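Side-chain contact in DnaJ homolog subfamily C member 27-A (Xenopus laevis, PDB 6JMG), which binds GTP and magnesium as a Rab-family small GTPase and is possibly involved in regulating the MEK/ERK pathway: residues G109-M114 with E154-L159. Residues are numbered along the deposited sequence; the frame is centred on the assembly and turned at random.
Sequences GWLAEM and ESKGFL
L111 meets F158 and K156 as a single leucine reaching from helix 107-117 to the loop that follows helix 146-154, an example of how neighbouring helices are joined across one face of a central sheet. Along helix segment 109-114, W110 just before it faces strand 15-22, resting on M22 and hydrogen-bonding through NE1 to OD1 of N24. L111 itself points at the loop: chi1 of -69° sets CG opposite the carbonyl carbon and an extended chi2 (-172°) carries CD1 outward to the edge of the F158 ring, in its plane, 3.8 Å from F158 CE2. L111 CD2 is the looser branch, 4.2 Å from F158 CZ. L111 CD1 also touches the aliphatic shaft of K156, 3.9 Å from its CD. In this Ras-type P-loop fold, helices 107-117 and 146-154 lie on the same face of the central sheet; G157, with positive phi, closes the latter in a Schellman motif, and the chain then enters edge strand 159-163. CB of K156 stands 3.6 Å above the centre of one face of the F158 ring; the chain then runs on extended and bends at chi4 (42°), where NZ hydrogen-bonds to the carbonyl O of W152. Further along the helix, M114 packs on F129, whose ring also stacks with that of F158.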
ATOM      1  N   GLY A 109       9.443   7.808   3.778  1.00 65.55           N
ATOM      2  CA  GLY A 109       8.803   9.116   3.846  1.00 51.03           C
ATOM      3  C   GLY A 109       7.707   9.292   2.803  1.00 66.70           C
ATOM      4  O   GLY A 109       6.674   9.913   3.074  1.00 63.55           O
ATOM      5  N   TRP A 110       7.912   8.745   1.597  1.00 72.98           N
ATOM      6  CA  TRP A 110       6.867   8.813   0.576  1.00 64.49           C
ATOM      7  C   TRP A 110       5.623   8.068   1.027  1.00 60.07           C
ATOM      8  O   TRP A 110       4.503   8.566   0.866  1.00 69.03           O
ATOM      9  CB  TRP A 110       7.377   8.268  -0.769  1.00 57.71           C
ATOM     10  CG  TRP A 110       8.181   9.295  -1.514  1.00 56.19           C
ATOM     11  CD1 TRP A 110       9.547   9.414  -1.534  1.00 52.60           C
ATOM     12  CD2 TRP A 110       7.676  10.384  -2.295  1.00 59.87           C
ATOM     13  NE1 TRP A 110       9.921  10.499  -2.298  1.00 56.51           N
ATOM     14  CE2 TRP A 110       8.792  11.113  -2.773  1.00 62.67           C
ATOM     15  CE3 TRP A 110       6.391  10.813  -2.643  1.00 66.06           C
ATOM     16  CZ2 TRP A 110       8.657  12.241  -3.578  1.00 64.60           C
ATOM     17  CZ3 TRP A 110       6.258  11.927  -3.455  1.00 65.40           C
ATOM     18  CH2 TRP A 110       7.383  12.624  -3.918  1.00 66.75           C
ATOM     19  N   LEU A 111       5.790   6.874   1.595  1.00 62.39           N
ATOM     20  CA  LEU A 111       4.633   6.147   2.107  1.00 69.88           C
ATOM     21  C   LEU A 111       3.938   6.944   3.203  1.00 82.92           C
ATOM     22  O   LEU A 111       2.705   7.027   3.238  1.00 77.93           O
ATOM     23  CB  LEU A 111       5.065   4.781   2.632  1.00 66.70           C
ATOM     24  CG  LEU A 111       5.512   3.778   1.575  1.00 64.34           C
ATOM     25  CD1 LEU A 111       5.722   2.411   2.173  1.00 59.60           C
ATOM     26  CD2 LEU A 111       4.483   3.707   0.475  1.00 69.20           C
ATOM     27  N   ALA A 112       4.721   7.567   4.087  1.00 82.62           N
ATOM     28  CA  ALA A 112       4.137   8.370   5.152  1.00 77.56           C
ATOM     29  C   ALA A 112       3.335   9.532   4.585  1.00 78.81           C
ATOM     30  O   ALA A 112       2.236   9.840   5.064  1.00 80.35           O
ATOM     31  CB  ALA A 112       5.237   8.886   6.079  1.00 65.57           C
ATOM     32  N   GLU A 113       3.871  10.188   3.561  1.00 75.51           N
ATOM     33  CA  GLU A 113       3.193  11.349   3.005  1.00 69.25           C
ATOM     34  C   GLU A 113       1.885  10.948   2.345  1.00 62.49           C
ATOM     35  O   GLU A 113       0.854  11.597   2.549  1.00 71.76           O
ATOM     36  CB  GLU A 113       4.114  12.050   2.018  1.00 65.58           C
ATOM     37  CG  GLU A 113       3.416  13.039   1.165  1.00 67.11           C
ATOM     38  CD  GLU A 113       4.380  13.837   0.364  1.00 70.96           C
ATOM     39  OE1 GLU A 113       4.016  14.225  -0.764  1.00 78.12           O
ATOM     40  OE2 GLU A 113       5.507  14.054   0.863  1.00 67.35           O
ATOM     41  N   MET A 114       1.895   9.855   1.594  1.00 60.59           N
ATOM     42  CA  MET A 114       0.653   9.338   1.041  1.00 60.35           C
ATOM     43  C   MET A 114      -0.304   8.923   2.146  1.00 69.44           C
ATOM     44  O   MET A 114      -1.483   9.294   2.125  1.00 68.82           O
ATOM     45  CB  MET A 114       0.934   8.147   0.120  1.00 55.69           C
ATOM     46  CG  MET A 114      -0.299   7.658  -0.644  1.00 54.18           C
ATOM     47  SD  MET A 114      -0.062   6.153  -1.602  1.00 49.26           S
ATOM     48  CE  MET A 114      -1.449   6.298  -2.705  1.00 45.20           C
ATOM     49  N   GLU A 154       8.826  -6.311  -1.106  1.00 61.83           N
ATOM     50  CA  GLU A 154       8.003  -7.508  -1.008  1.00 62.58           C
ATOM     51  C   GLU A 154       7.460  -7.701   0.403  1.00 72.01           C
ATOM     52  O   GLU A 154       6.347  -8.212   0.567  1.00 78.26           O
ATOM     53  CB  GLU A 154       8.795  -8.730  -1.476  1.00 58.84           C
ATOM     54  CG  GLU A 154       9.032  -8.748  -2.987  1.00 67.87           C
ATOM     55  CD  GLU A 154       9.615 -10.062  -3.504  1.00 82.22           C
ATOM     56  OE1 GLU A 154       9.994 -10.928  -2.679  1.00 86.18           O
ATOM     57  OE2 GLU A 154       9.692 -10.226  -4.745  1.00 72.38           O
ATOM     58  N   SER A 155       8.208  -7.274   1.425  1.00 69.86           N
ATOM     59  CA  SER A 155       7.714  -7.354   2.797  1.00 65.64           C
ATOM     60  C   SER A 155       6.469  -6.500   3.021  1.00 72.21           C
ATOM     61  O   SER A 155       5.782  -6.684   4.030  1.00 72.31           O
ATOM     62  CB  SER A 155       8.801  -6.951   3.801  1.00 57.02           C
ATOM     63  OG  SER A 155       9.029  -5.550   3.775  1.00 73.75           O
ATOM     64  N   LYS A 156       6.183  -5.545   2.142  1.00 69.06           N
ATOM     65  CA  LYS A 156       5.016  -4.690   2.311  1.00 58.22           C
ATOM     66  C   LYS A 156       3.883  -5.097   1.394  1.00 55.96           C
ATOM     67  O   LYS A 156       2.873  -4.402   1.330  1.00 69.08           O
ATOM     68  CB  LYS A 156       5.388  -3.215   2.093  1.00 48.49           C
ATOM     69  CG  LYS A 156       6.318  -2.675   3.189  1.00 46.06           C
ATOM     70  CD  LYS A 156       6.705  -1.239   2.951  1.00 54.20           C
ATOM     71  CE  LYS A 156       7.992  -0.814   3.676  1.00 58.78           C
ATOM     72  NZ  LYS A 156       9.082  -1.822   3.635  1.00 73.50           N
ATOM     73  N   GLY A 157       4.028  -6.202   0.675  1.00 64.69           N
ATOM     74  CA  GLY A 157       3.027  -6.564  -0.310  1.00 64.78           C
ATOM     75  C   GLY A 157       3.173  -5.876  -1.649  1.00 66.67           C
ATOM     76  O   GLY A 157       2.253  -5.948  -2.468  1.00 73.57           O
ATOM     77  N   PHE A 158       4.296  -5.215  -1.899  1.00 56.94           N
ATOM     78  CA  PHE A 158       4.521  -4.503  -3.147  1.00 63.76           C
ATOM     79  C   PHE A 158       5.163  -5.423  -4.191  1.00 66.21           C
ATOM     80  O   PHE A 158       5.790  -6.432  -3.872  1.00 72.72           O
ATOM     81  CB  PHE A 158       5.436  -3.303  -2.912  1.00 63.52           C
ATOM     82  CG  PHE A 158       4.921  -2.312  -1.898  1.00 59.48           C
ATOM     83  CD1 PHE A 158       3.581  -2.283  -1.534  1.00 51.07           C
ATOM     84  CD2 PHE A 158       5.796  -1.388  -1.314  1.00 59.63           C
ATOM     85  CE1 PHE A 158       3.108  -1.337  -0.612  1.00 48.59           C
ATOM     86  CE2 PHE A 158       5.343  -0.443  -0.381  1.00 56.72           C
ATOM     87  CZ  PHE A 158       4.001  -0.420  -0.029  1.00 52.63           C
ATOM     88  N   LEU A 159       4.995  -5.063  -5.454  1.00 63.28           N
ATOM     89  CA  LEU A 159       5.773  -5.678  -6.517  1.00 58.06           C
ATOM     90  C   LEU A 159       7.119  -4.978  -6.609  1.00 58.82           C
ATOM     91  O   LEU A 159       7.238  -3.791  -6.296  1.00 67.74           O
ATOM     92  CB  LEU A 159       5.047  -5.593  -7.857  1.00 61.84           C
ATOM     93  CG  LEU A 159       3.638  -6.174  -7.873  1.00 68.19           C
ATOM     94  CD1 LEU A 159       3.028  -6.067  -9.247  1.00 71.02           C
ATOM     95  CD2 LEU A 159       3.716  -7.621  -7.438  1.00 61.32           C
TER